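Coat protein (PDB 4DOX) forms the protein coat of the flexible filamentous papaya mosaic virus, presumably by packing many copies around the viral RNA. Local coordinates at residues A60-N65 with I87-L92; I113-R118 with R161-E166; L117-M122 with A136-F141; S130-S135 with R168-T173. One frame throughout, in Å; residues are numbered along the deposited sequence.

Contact 1: A60-N65 with I87-L92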
loop_
_atom_site.group_PDB
_atom_site.type_symbol
_atom_site.label_atom_id
_atom_site.label_comp_id
_atom_site.label_asym_id
_atom_site.label_seq_id
_atom_site.Cartn_x
_atom_site.Cartn_y
_atom_site.Cartn_z
ATOM N N ALA A 60 6.818 -6.219 5.658
ATOM C CA ALA A 60 6.125 -5.024 5.207
ATOM C C ALA A 60 4.680 -5.097 5.621
ATOM O O ALA A 60 4.126 -4.108 6.103
ATOM C CB ALA A 60 6.211 -4.877 3.717
ATOM N N LEU A 61 4.051 -6.261 5.443
ATOM C CA LEU A 61 2.604 -6.386 5.782
ATOM C C LEU A 61 2.268 -6.060 7.232
ATOM O O LEU A 61 1.118 -5.766 7.559
ATOM C CB LEU A 61 2.067 -7.776 5.488
ATOM C CG LEU A 61 1.267 -8.056 4.221
ATOM C CD1 LEU A 61 0.717 -6.833 3.605
ATOM C CD2 LEU A 61 2.180 -8.742 3.281
ATOM N N GLU A 62 3.271 -6.150 8.097
ATOM C CA GLU A 62 3.079 -5.809 9.491
ATOM C C GLU A 62 2.824 -4.324 9.649
ATOM O O GLU A 62 1.999 -3.921 10.465
ATOM C CB GLU A 62 4.280 -6.221 10.311
ATOM C CG GLU A 62 4.434 -7.720 10.413
ATOM C CD GLU A 62 5.709 -8.098 11.116
ATOM O OE1 GLU A 62 6.075 -7.433 12.108
ATOM O OE2 GLU A 62 6.346 -9.072 10.668
ATOM N N LEU A 63 3.516 -3.517 8.842
ATOM C CA LEU A 63 3.314 -2.078 8.854
ATOM C C LEU A 63 1.971 -1.775 8.205
ATOM O O LEU A 63 1.195 -0.935 8.716
ATOM C CB LEU A 63 4.451 -1.348 8.142
ATOM C CG LEU A 63 4.314 0.151 7.857
ATOM C CD1 LEU A 63 4.242 0.962 9.114
ATOM C CD2 LEU A 63 5.501 0.565 7.091
ATOM N N VAL A 64 1.683 -2.486 7.113
ATOM C CA VAL A 64 0.383 -2.348 6.440
ATOM C C VAL A 64 -0.792 -2.618 7.371
ATOM O O VAL A 64 -1.773 -1.859 7.387
ATOM C CB VAL A 64 0.284 -3.236 5.188
ATOM C CG1 VAL A 64 -1.005 -2.956 4.467
ATOM C CG2 VAL A 64 1.518 -2.996 4.291
ATOM N N ASN A 65 -0.701 -3.695 8.143
ATOM C CA ASN A 65 -1.708 -3.987 9.126
ATOM C C ASN A 65 -1.878 -2.823 10.078
ATOM O O ASN A 65 -2.984 -2.445 10.413
ATOM C CB ASN A 65 -1.296 -5.208 9.942
ATOM C CG ASN A 65 -2.463 -5.794 10.778
ATOM O OD1 ASN A 65 -3.542 -6.139 10.249
ATOM N ND2 ASN A 65 -2.231 -5.928 12.073
ATOM N N ILE A 87 14.024 -3.882 15.104
ATOM C CA ILE A 87 13.371 -3.053 14.072
ATOM C C ILE A 87 11.921 -2.846 14.472
ATOM O O ILE A 87 11.171 -3.796 14.511
ATOM C CB ILE A 87 13.469 -3.690 12.664
ATOM C CG1 ILE A 87 14.928 -3.986 12.342
ATOM C CG2 ILE A 87 12.988 -2.723 11.600
ATOM C CD1 ILE A 87 15.116 -4.826 11.127
ATOM N N SER A 88 11.550 -1.614 14.817
ATOM C CA SER A 88 10.158 -1.265 15.214
ATOM C C SER A 88 9.353 -0.934 13.966
ATOM O O SER A 88 9.933 -0.742 12.906
ATOM C CB SER A 88 10.156 -0.048 16.148
ATOM O OG SER A 88 10.642 1.098 15.475
ATOM N N LEU A 89 8.027 -0.869 14.071
ATOM C CA LEU A 89 7.214 -0.445 12.932
ATOM C C LEU A 89 7.602 0.981 12.519
ATOM O O LEU A 89 7.718 1.287 11.314
ATOM C CB LEU A 89 5.706 -0.556 13.205
ATOM C CG LEU A 89 5.164 -1.971 13.488
ATOM C CD1 LEU A 89 3.683 -1.982 13.700
ATOM C CD2 LEU A 89 5.509 -3.041 12.450
ATOM N N ALA A 90 7.840 1.847 13.504
ATOM C CA ALA A 90 8.229 3.214 13.174
ATOM C C ALA A 90 9.489 3.221 12.318
ATOM O O ALA A 90 9.612 4.046 11.428
ATOM C CB ALA A 90 8.413 4.095 14.419
ATOM N N GLN A 91 10.421 2.306 12.592
ATOM C CA GLN A 91 11.656 2.233 11.797
ATOM C C GLN A 91 11.376 1.851 10.345
ATOM O O GLN A 91 11.929 2.459 9.425
ATOM C CB GLN A 91 12.679 1.324 12.437
ATOM C CG GLN A 91 13.243 1.928 13.716
ATOM C CD GLN A 91 14.293 1.032 14.383
ATOM O OE1 GLN A 91 13.975 0.170 15.235
ATOM N NE2 GLN A 91 15.542 1.207 13.968
ATOM N N LEU A 92 10.484 0.883 10.164
ATOM C CA LEU A 92 10.082 0.447 8.829
ATOM C C LEU A 92 9.407 1.576 8.096
ATOM O O LEU A 92 9.682 1.778 6.922
ATOM C CB LEU A 92 9.145 -0.765 8.878
ATOM C CG LEU A 92 9.707 -2.103 9.383
ATOM C CD1 LEU A 92 8.603 -3.214 9.338
ATOM C CD2 LEU A 92 10.968 -2.518 8.571
#
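Leu89 and Leu92 meet Glu62 and Leu63 where the first turn of helix 89-98 packs on the middle of helix 56-70. This is helix-to-helix packing in an all-helical coat protein. The contact is apolar and largely buried. Ile87 enters from the preceding loop, and its carbonyl O accepts a hydrogen bond from Ser82 OG. Ser88 is the N-cap of helix 89-98. Its OG accepts from Gln91 N at 3.1 Å. In return, Ser88 N donates to Gln91 OE1 at 3.0 Å, with an N-H...O angle of 160°. The two bonds make a capping box, which satisfies polar groups at the helix start. Leu89 follows, and its CA lies 5.9 Å from Leu63 CA, the closest CA pair of the two segments. The two methyls of Leu89 reach different parts of Glu62. CD2 lies 4.0 Å from Glu62 CB, while CD1 lies 4.1 Å from Glu62 O. Only the base of the Glu62 side chain touches Leu89; the carboxylate extends beyond and hydrogen-bonds to Ser83 through OE2. Leu63 answers with its own branches. Its CG is anti to the backbone N (chi1 171°), which directs one methyl to Leu89 and the other to Leu92. CD1 sits 4.1 Å from Leu89 O. Leu92 comes one turn on, its N bonded to Ser88 O. Leu92 also touches Val59, so it joins this contact to the preceding turn of helix 56-70. The last meeting of the two segments is Leu63 CD2 with Leu92 CB, 4.3 Å apart.

Contact 2: I113-R118 with R161-E166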
loop_
_atom_site.group_PDB
_atom_site.type_symbol
_atom_site.label_atom_id
_atom_site.label_comp_id
_atom_site.label_asym_id
_atom_site.label_seq_id
_atom_site.Cartn_x
_atom_site.Cartn_y
_atom_site.Cartn_z
ATOM N N ILE A 113 -3.855 -7.514 -0.312
ATOM C CA ILE A 113 -3.416 -8.559 0.596
ATOM C C ILE A 113 -4.071 -8.352 1.980
ATOM O O ILE A 113 -4.533 -9.316 2.610
ATOM C CB ILE A 113 -1.906 -8.520 0.773
ATOM C CG1 ILE A 113 -1.146 -8.484 -0.566
ATOM C CG2 ILE A 113 -1.462 -9.661 1.614
ATOM C CD1 ILE A 113 -1.514 -9.605 -1.513
ATOM N N ILE A 114 -4.108 -7.105 2.465
ATOM C CA ILE A 114 -4.612 -6.871 3.796
ATOM C C ILE A 114 -6.124 -7.018 3.740
ATOM O O ILE A 114 -6.739 -7.544 4.686
ATOM C CB ILE A 114 -4.176 -5.526 4.410
ATOM C CG1 ILE A 114 -4.388 -5.550 5.929
ATOM C CG2 ILE A 114 -4.924 -4.348 3.764
ATOM C CD1 ILE A 114 -3.553 -6.604 6.699
ATOM N N TRP A 115 -6.719 -6.635 2.607
ATOM C CA TRP A 115 -8.124 -6.961 2.362
ATOM C C TRP A 115 -8.384 -8.456 2.617
ATOM O O TRP A 115 -9.265 -8.806 3.392
ATOM C CB TRP A 115 -8.513 -6.594 0.948
ATOM C CG TRP A 115 -9.939 -6.904 0.608
ATOM C CD1 TRP A 115 -10.405 -8.024 -0.046
ATOM C CD2 TRP A 115 -11.085 -6.074 0.838
ATOM N NE1 TRP A 115 -11.764 -7.946 -0.216
ATOM C CE2 TRP A 115 -12.213 -6.767 0.321
ATOM C CE3 TRP A 115 -11.277 -4.817 1.447
ATOM C CZ2 TRP A 115 -13.524 -6.239 0.381
ATOM C CZ3 TRP A 115 -12.585 -4.290 1.525
ATOM C CH2 TRP A 115 -13.688 -5.008 0.976
ATOM N N ASN A 116 -7.602 -9.339 2.007
ATOM C CA ASN A 116 -7.853 -10.765 2.212
ATOM C C ASN A 116 -7.619 -11.171 3.638
ATOM O O ASN A 116 -8.247 -12.092 4.139
ATOM C CB ASN A 116 -6.972 -11.627 1.306
ATOM C CG ASN A 116 -7.590 -11.870 -0.054
ATOM O OD1 ASN A 116 -8.323 -11.007 -0.595
ATOM N ND2 ASN A 116 -7.298 -13.040 -0.625
ATOM N N LEU A 117 -6.708 -10.474 4.300
ATOM C CA LEU A 117 -6.349 -10.849 5.656
ATOM C C LEU A 117 -7.359 -10.432 6.731
ATOM O O LEU A 117 -7.544 -11.152 7.715
ATOM C CB LEU A 117 -4.956 -10.335 5.990
ATOM C CG LEU A 117 -3.910 -11.180 5.277
ATOM C CD1 LEU A 117 -2.589 -10.457 5.301
ATOM C CD2 LEU A 117 -3.817 -12.510 5.964
ATOM N N ARG A 118 -8.023 -9.294 6.533
ATOM C CA ARG A 118 -8.863 -8.724 7.566
ATOM C C ARG A 118 -10.354 -8.704 7.222
ATOM O O ARG A 118 -11.181 -8.787 8.141
ATOM C CB ARG A 118 -8.389 -7.316 7.899
ATOM C CG ARG A 118 -6.899 -7.206 8.260
ATOM C CD ARG A 118 -6.669 -7.358 9.717
ATOM N NE ARG A 118 -7.575 -6.512 10.506
ATOM C CZ ARG A 118 -7.190 -5.511 11.300
ATOM N NH1 ARG A 118 -5.893 -5.199 11.433
ATOM N NH2 ARG A 118 -8.114 -4.814 11.970
ATOM N N ARG A 161 -13.426 -11.797 -1.757
ATOM C CA ARG A 161 -14.635 -11.290 -2.425
ATOM C C ARG A 161 -14.283 -9.893 -2.971
ATOM O O ARG A 161 -13.231 -9.320 -2.614
ATOM C CB ARG A 161 -15.860 -11.264 -1.499
ATOM C CG ARG A 161 -15.762 -10.291 -0.350
ATOM C CD ARG A 161 -17.088 -10.169 0.408
ATOM N NE ARG A 161 -16.992 -9.393 1.655
ATOM C CZ ARG A 161 -17.027 -8.058 1.743
ATOM N NH1 ARG A 161 -17.142 -7.292 0.646
ATOM N NH2 ARG A 161 -16.952 -7.484 2.938
ATOM N N SER A 162 -15.121 -9.372 -3.859
ATOM C CA SER A 162 -15.069 -7.959 -4.207
ATOM C C SER A 162 -15.650 -7.117 -3.101
ATOM O O SER A 162 -16.439 -7.623 -2.278
ATOM C CB SER A 162 -15.853 -7.707 -5.488
ATOM O OG SER A 162 -14.916 -7.713 -6.548
ATOM N N PRO A 163 -15.286 -5.823 -3.066
ATOM C CA PRO A 163 -16.051 -4.941 -2.183
ATOM C C PRO A 163 -17.503 -4.848 -2.655
ATOM O O PRO A 163 -17.764 -5.065 -3.822
ATOM C CB PRO A 163 -15.342 -3.592 -2.302
ATOM C CG PRO A 163 -14.149 -3.810 -3.052
ATOM C CD PRO A 163 -14.048 -5.203 -3.546
ATOM N N THR A 164 -18.443 -4.559 -1.750
ATOM C CA THR A 164 -19.824 -4.238 -2.146
ATOM C C THR A 164 -19.872 -2.789 -2.584
ATOM O O THR A 164 -19.044 -1.988 -2.154
ATOM C CB THR A 164 -20.802 -4.452 -0.998
ATOM O OG1 THR A 164 -20.510 -3.529 0.050
ATOM C CG2 THR A 164 -20.667 -5.870 -0.445
ATOM N N GLN A 165 -20.823 -2.454 -3.450
ATOM C CA GLN A 165 -21.047 -1.059 -3.880
ATOM C C GLN A 165 -21.227 -0.135 -2.647
ATOM O O GLN A 165 -20.721 0.988 -2.646
ATOM C CB GLN A 165 -22.240 -0.977 -4.867
ATOM C CG GLN A 165 -22.505 0.387 -5.553
ATOM C CD GLN A 165 -21.359 0.904 -6.459
ATOM O OE1 GLN A 165 -20.458 0.162 -6.875
ATOM N NE2 GLN A 165 -21.401 2.197 -6.761
ATOM N N GLU A 166 -21.903 -0.617 -1.599
ATOM C CA GLU A 166 -22.021 0.136 -0.355
ATOM C C GLU A 166 -20.649 0.461 0.251
ATOM O O GLU A 166 -20.384 1.594 0.647
ATOM C CB GLU A 166 -22.906 -0.574 0.673
ATOM C CG GLU A 166 -23.086 0.261 1.922
ATOM C CD GLU A 166 -23.756 -0.469 3.070
ATOM O OE1 GLU A 166 -23.985 -1.690 2.934
ATOM O OE2 GLU A 166 -24.056 0.182 4.109
#
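Trp115 reaches from helix 111-118 to Arg161 and Pro163, and its indole makes the close part of this contact. The ring is carried outward because CG stands anti to the backbone N (chi1 180°). Its pyrrole N-H finds the backbone: Trp115 NE1 donates to Arg161 O at 3.1 Å. The bond is bent, with an N-H...O angle of 145°, and the oxygen lies somewhat off the ring plane. The six-membered end of the indole meets the proline. Trp115 CH2 lies 3.9 Å from Pro163 CB, and CZ2 lies 3.8 Å from Pro163 CA. The arginine takes another side. Trp115 CZ2 sits over one face of the guanidinium, 3.8 Å from Arg161 NH1, with the two planes 77° apart, so this is no parallel stack. Segment 161-166 is the lead-in to helix 165-172, the C-terminal helix of the model, and Thr164 is its N-cap. The contact joins the approach to that helix to helix 111-118. The arginine is itself held by charge. NE pairs with Asp120 and NH1 with Glu167, and NH1 also donates to Ser162 O at 3.0 Å. The indole also touches Val147 of a loop and Glu167 of helix 165-172. The other side of the contact is loose. Ser162 is exposed and turns its side chain away from helix 111-118. Thr164 and Gln165 are exposed too and do not meet the helix. Asn116 stays apart from segment 161-166, but its amide bonds just upstream, through OD1 to Thr160 N and through ND2 to Gly158 O.

Contact 3: L117-M122 with A136-F141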
loop_
_atom_site.group_PDB
_atom_site.type_symbol
_atom_site.label_atom_id
_atom_site.label_comp_id
_atom_site.label_asym_id
_atom_site.label_seq_id
_atom_site.Cartn_x
_atom_site.Cartn_y
_atom_site.Cartn_z
ATOM N N LEU A 117 -6.708 -10.474 4.300
ATOM C CA LEU A 117 -6.349 -10.849 5.656
ATOM C C LEU A 117 -7.359 -10.432 6.731
ATOM O O LEU A 117 -7.544 -11.152 7.715
ATOM C CB LEU A 117 -4.956 -10.335 5.990
ATOM C CG LEU A 117 -3.910 -11.180 5.277
ATOM C CD1 LEU A 117 -2.589 -10.457 5.301
ATOM C CD2 LEU A 117 -3.817 -12.510 5.964
ATOM N N ARG A 118 -8.023 -9.294 6.533
ATOM C CA ARG A 118 -8.863 -8.724 7.566
ATOM C C ARG A 118 -10.354 -8.704 7.222
ATOM O O ARG A 118 -11.181 -8.787 8.141
ATOM C CB ARG A 118 -8.389 -7.316 7.899
ATOM C CG ARG A 118 -6.899 -7.206 8.260
ATOM C CD ARG A 118 -6.669 -7.358 9.717
ATOM N NE ARG A 118 -7.575 -6.512 10.506
ATOM C CZ ARG A 118 -7.190 -5.511 11.300
ATOM N NH1 ARG A 118 -5.893 -5.199 11.433
ATOM N NH2 ARG A 118 -8.114 -4.814 11.970
ATOM N N THR A 119 -10.707 -8.593 5.941
ATOM C CA THR A 119 -12.108 -8.499 5.526
ATOM C C THR A 119 -12.975 -9.711 5.969
ATOM O O THR A 119 -12.552 -10.869 5.834
ATOM C CB THR A 119 -12.196 -8.302 4.034
ATOM O OG1 THR A 119 -11.446 -7.139 3.702
ATOM C CG2 THR A 119 -13.632 -8.147 3.556
ATOM N N ASP A 120 -14.167 -9.409 6.513
ATOM C CA ASP A 120 -15.080 -10.370 7.188
ATOM C C ASP A 120 -14.439 -11.176 8.346
ATOM O O ASP A 120 -15.020 -12.170 8.797
ATOM C CB ASP A 120 -15.798 -11.309 6.181
ATOM C CG ASP A 120 -16.514 -10.555 5.058
ATOM O OD1 ASP A 120 -16.959 -9.407 5.260
ATOM O OD2 ASP A 120 -16.641 -11.130 3.957
ATOM N N LYS A 121 -13.271 -10.726 8.827
ATOM C CA LYS A 121 -12.594 -11.312 10.001
ATOM C C LYS A 121 -12.333 -10.345 11.161
ATOM O O LYS A 121 -12.798 -10.612 12.262
ATOM C CB LYS A 121 -11.299 -12.006 9.610
ATOM C CG LYS A 121 -11.514 -13.272 8.822
ATOM C CD LYS A 121 -10.224 -13.646 8.098
ATOM C CE LYS A 121 -10.547 -14.484 6.860
ATOM N NZ LYS A 121 -10.428 -15.962 7.076
ATOM N N MET A 122 -11.571 -9.262 10.938
ATOM C CA MET A 122 -11.404 -8.191 11.956
ATOM C C MET A 122 -11.405 -6.802 11.307
ATOM O O MET A 122 -10.394 -6.355 10.726
ATOM C CB MET A 122 -10.118 -8.323 12.811
ATOM C CG MET A 122 -9.651 -9.717 13.293
ATOM S SD MET A 122 -7.773 -9.916 13.294
ATOM C CE MET A 122 -7.540 -11.597 13.966
ATOM N N ALA A 136 -20.654 -0.982 6.125
ATOM C CA ALA A 136 -19.570 -0.472 5.279
ATOM C C ALA A 136 -18.225 -0.553 5.996
ATOM O O ALA A 136 -17.232 -0.054 5.532
ATOM C CB ALA A 136 -19.856 0.942 4.814
ATOM N N LYS A 137 -18.229 -1.230 7.127
ATOM C CA LYS A 137 -17.142 -1.337 8.070
ATOM C C LYS A 137 -15.764 -1.635 7.497
ATOM O O LYS A 137 -14.765 -1.078 7.933
ATOM C CB LYS A 137 -17.432 -2.590 8.809
ATOM C CG LYS A 137 -17.842 -2.472 10.136
ATOM C CD LYS A 137 -17.210 -3.613 10.817
ATOM C CE LYS A 137 -18.017 -4.836 10.824
ATOM N NZ LYS A 137 -19.145 -4.580 11.696
ATOM N N PHE A 138 -15.739 -2.581 6.558
ATOM C CA PHE A 138 -14.531 -3.155 6.005
ATOM C C PHE A 138 -13.925 -2.252 4.960
ATOM O O PHE A 138 -12.901 -2.559 4.397
ATOM C CB PHE A 138 -14.803 -4.571 5.506
ATOM C CG PHE A 138 -14.972 -5.541 6.611
ATOM C CD1 PHE A 138 -16.225 -6.065 6.944
ATOM C CD2 PHE A 138 -13.879 -5.881 7.389
ATOM C CE1 PHE A 138 -16.360 -6.939 8.018
ATOM C CE2 PHE A 138 -14.007 -6.741 8.456
ATOM C CZ PHE A 138 -15.249 -7.278 8.768
ATOM N N ALA A 139 -14.577 -1.116 4.755
ATOM C CA ALA A 139 -14.131 -0.070 3.861
ATOM C C ALA A 139 -13.397 1.047 4.618
ATOM O O ALA A 139 -12.872 1.970 4.014
ATOM C CB ALA A 139 -15.318 0.481 3.156
ATOM N N ALA A 140 -13.373 0.963 5.952
ATOM C CA ALA A 140 -12.948 2.143 6.764
ATOM C C ALA A 140 -11.421 2.207 6.983
ATOM O O ALA A 140 -10.943 2.368 8.124
ATOM C CB ALA A 140 -13.734 2.248 8.091
ATOM N N PHE A 141 -10.676 2.028 5.898
ATOM C CA PHE A 141 -9.264 2.321 5.935
ATOM C C PHE A 141 -8.909 3.238 4.804
ATOM O O PHE A 141 -9.586 3.245 3.748
ATOM C CB PHE A 141 -8.364 1.079 6.000
ATOM C CG PHE A 141 -8.521 0.098 4.867
ATOM C CD1 PHE A 141 -7.461 -0.132 3.986
ATOM C CD2 PHE A 141 -9.689 -0.685 4.730
ATOM C CE1 PHE A 141 -7.604 -1.078 2.927
ATOM C CE2 PHE A 141 -9.819 -1.616 3.702
ATOM C CZ PHE A 141 -8.783 -1.821 2.807
HETATM O O HOH W 1 -11.303 -4.558 4.909
#
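Phe138 lays its ring against the backbone of Thr119 and Asp120, just past the end of helix 111-118. Its CG is anti to its carbonyl carbon (chi1 -73°), which directs the ring at the turn after that helix. The van der Waals contacts are mostly of ring on main chain. Asp120 N sits over one face of the phenyl, toward its rim and 3.3 Å from Phe138 CZ. Thr119 C lies over the same face. Thr119 also adds its CA, 3.7 Å from Phe138 CD2. Met122 C approaches at the ring edge instead. The Asp120 carboxylate stands nearly upright to the ring, with planes 88° apart, and its OD1 is 3.7 Å from Phe138 CE1. The charge of Asp120 is paired with Arg161.

Hydrogen bonds shape the turn that receives the ring. Arg118 grips Met122 O side-on, NE at 2.8 Å and NH2 at 3.0 Å. Two bonds to one oxygen fix how the guanidinium is turned. Arg118 O accepts from both Lys121 N and Met122 N.

One water bridges the two segments. It donates to Thr119 OG1 at 2.9 Å and to Phe138 O at 2.6 Å. Thr119 OG1 also bonds to Trp115 O.

Segment 136-141 is loop with a short 3-10 turn. Its Phe138 touches Tyr68 of helix 56-70. Arg118 pairs with Asp69, so the exit of helix 111-118 is tied to helix 56-70, and Phe138 and Ala139 touch Glu167 of helix 165-172.

Contact 4: S130-S135 with R168-T173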
loop_
_atom_site.group_PDB
_atom_site.type_symbol
_atom_site.label_atom_id
_atom_site.label_comp_id
_atom_site.label_asym_id
_atom_site.label_seq_id
_atom_site.Cartn_x
_atom_site.Cartn_y
_atom_site.Cartn_z
ATOM N N SER A 130 -14.817 6.609 13.034
ATOM C CA SER A 130 -14.905 7.268 11.716
ATOM C C SER A 130 -16.377 7.222 11.293
ATOM O O SER A 130 -17.265 6.825 12.077
ATOM C CB SER A 130 -13.994 6.613 10.682
ATOM O OG SER A 130 -12.669 6.434 11.169
ATOM N N GLY A 131 -16.725 7.622 10.097
ATOM C CA GLY A 131 -18.179 7.744 9.950
ATOM C C GLY A 131 -19.056 6.524 9.695
ATOM O O GLY A 131 -20.201 6.703 9.270
ATOM N N TYR A 132 -18.571 5.298 9.924
ATOM C CA TYR A 132 -19.075 4.190 9.086
ATOM C C TYR A 132 -20.213 3.394 9.638
ATOM O O TYR A 132 -20.267 3.127 10.830
ATOM C CB TYR A 132 -17.954 3.235 8.671
ATOM C CG TYR A 132 -16.992 3.750 7.619
ATOM C CD1 TYR A 132 -16.891 3.132 6.380
ATOM C CD2 TYR A 132 -16.143 4.822 7.883
ATOM C CE1 TYR A 132 -15.969 3.597 5.397
ATOM C CE2 TYR A 132 -15.218 5.288 6.934
ATOM C CZ TYR A 132 -15.135 4.683 5.696
ATOM O OH TYR A 132 -14.233 5.179 4.769
ATOM N N LYS A 133 -21.119 3.006 8.752
ATOM C CA LYS A 133 -22.213 2.110 9.108
ATOM C C LYS A 133 -21.607 0.754 9.280
ATOM O O LYS A 133 -20.621 0.461 8.673
ATOM C CB LYS A 133 -23.297 2.055 8.017
ATOM C CG LYS A 133 -24.337 3.176 8.060
ATOM C CD LYS A 133 -24.810 3.616 6.630
ATOM C CE LYS A 133 -26.104 2.918 6.129
ATOM N NZ LYS A 133 -26.196 2.858 4.628
ATOM N N PRO A 134 -22.207 -0.091 10.099
ATOM C CA PRO A 134 -21.641 -1.412 10.337
ATOM C C PRO A 134 -21.524 -2.216 9.058
ATOM O O PRO A 134 -20.642 -3.054 8.949
ATOM C CB PRO A 134 -22.644 -2.048 11.296
ATOM C CG PRO A 134 -23.249 -0.915 11.994
ATOM C CD PRO A 134 -23.234 0.262 11.094
ATOM N N SER A 135 -22.415 -1.990 8.107
ATOM C CA SER A 135 -22.341 -2.672 6.830
ATOM C C SER A 135 -21.248 -2.141 5.865
ATOM O O SER A 135 -20.970 -2.768 4.880
ATOM C CB SER A 135 -23.714 -2.674 6.179
ATOM O OG SER A 135 -24.478 -1.610 6.694
ATOM N N ARG A 168 -17.763 0.553 -1.478
ATOM C CA ARG A 168 -17.082 1.493 -2.405
ATOM C C ARG A 168 -17.567 2.908 -2.137
ATOM O O ARG A 168 -16.760 3.814 -1.957
ATOM C CB ARG A 168 -17.254 1.124 -3.900
ATOM C CG ARG A 168 -16.501 -0.171 -4.319
ATOM C CD ARG A 168 -16.331 -0.417 -5.847
ATOM N NE ARG A 168 -17.457 -1.199 -6.337
ATOM C CZ ARG A 168 -17.469 -2.514 -6.528
ATOM N NH1 ARG A 168 -16.378 -3.251 -6.322
ATOM N NH2 ARG A 168 -18.589 -3.088 -6.955
ATOM N N ILE A 169 -18.889 3.069 -2.059
ATOM C CA ILE A 169 -19.505 4.371 -1.840
ATOM C C ILE A 169 -19.114 4.925 -0.494
ATOM O O ILE A 169 -18.794 6.108 -0.392
ATOM C CB ILE A 169 -21.063 4.334 -2.025
ATOM C CG1 ILE A 169 -21.395 4.625 -3.478
ATOM C CG2 ILE A 169 -21.810 5.364 -1.130
ATOM C CD1 ILE A 169 -22.617 3.886 -3.980
ATOM N N ALA A 170 -19.121 4.081 0.535
ATOM C CA ALA A 170 -18.895 4.581 1.887
ATOM C C ALA A 170 -17.513 5.189 2.010
ATOM O O ALA A 170 -17.337 6.113 2.800
ATOM C CB ALA A 170 -19.115 3.497 2.943
ATOM N N ASN A 171 -16.550 4.695 1.224
ATOM C CA ASN A 171 -15.164 5.111 1.378
ATOM C C ASN A 171 -14.879 6.328 0.528
ATOM O O ASN A 171 -14.100 7.189 0.922
ATOM C CB ASN A 171 -14.198 3.956 1.051
ATOM C CG ASN A 171 -12.688 4.344 1.220
ATOM O OD1 ASN A 171 -12.133 4.322 2.331
ATOM N ND2 ASN A 171 -12.031 4.655 0.101
ATOM N N ALA A 172 -15.513 6.380 -0.643
ATOM C CA ALA A 172 -15.499 7.546 -1.529
ATOM C C ALA A 172 -16.093 8.775 -0.837
ATOM O O ALA A 172 -15.509 9.860 -0.895
ATOM C CB ALA A 172 -16.270 7.243 -2.800
ATOM N N THR A 173 -17.239 8.589 -0.164
ATOM C CA THR A 173 -17.931 9.682 0.559
ATOM C C THR A 173 -17.257 10.010 1.891
ATOM O O THR A 173 -17.837 10.657 2.753
ATOM C CB THR A 173 -19.463 9.445 0.751
ATOM O OG1 THR A 173 -19.675 8.185 1.385
ATOM C CG2 THR A 173 -20.192 9.466 -0.600
#
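Tyr132 meets Ala170 and Asn171, and these three residues carry the whole contact between the loop and helix 165-172. Segment 130-135 has no regular helix or strand. Ser130 begins it, and its OG makes a weak hydrogen bond to Asn126 O. Tyr132 N then bonds weakly back to Ser130 O. The Tyr132 side chain has CG anti to its own carbonyl carbon (chi1 -73°), which helps to bring the far end of the ring to the helix. There CE1 lies 4.0 Å from Ala170 CB, and CD1 lies 4.1 Å from the same methyl. CE1 is also 3.9 Å from Ala170 O. The phenol oxygen goes one residue further along the helix, with OH 3.5 Å from Asn171 CA. As modelled, OH is 3.3 Å from Asn171 OD1. The amide is probably turned over, and with it turned back the pair may be a hydrogen bond. Elsewhere the ring rests on Ala140, further along the same loop, and on Asn174. Lys133 comes next, exposed, and NZ forms a long, weak ion pair with Glu166. Ser135 ends the segment, and OG bonds to Glu166 OE2, one turn before the touching residues. On the helix side, Thr173 OG1 donates to Ile169 O at 2.9 Å, which satisfies its hydroxyl where the helix ends. The chemistry is that of ring atoms CD1 and CE1 against the Ala170 methyl, with main chain meeting the ring obliquely. It implies that the loop is held to the last helix by apolar contact of Tyr132 with Ala170, possibly by a Tyr132-Asn171 bond, and by the bond of Ser135 to Glu166 alongside.

Overall arrangement
From the N terminus, contact 1 comes first. It closes the loop between helix 56-70 and helix 89-98, and is complete before the others open. Contact 2 opens on helix 111-118 and closes at 161-166, so it spans a long stretch with no helix. Contact 3 starts from the same helix end and closes earlier, at 136-141, inside the span of contact 2. Contact 4 opens at 130-135 and closes at 168-173, crossing both contacts 2 and 3. Contacts 2, 3 and 4 touch one another and tie helix 111-118, the long loop and helix 165-172 together. Asn65 and Arg118 probably hydrogen bond, joining contact 1 to contacts 2 and 3.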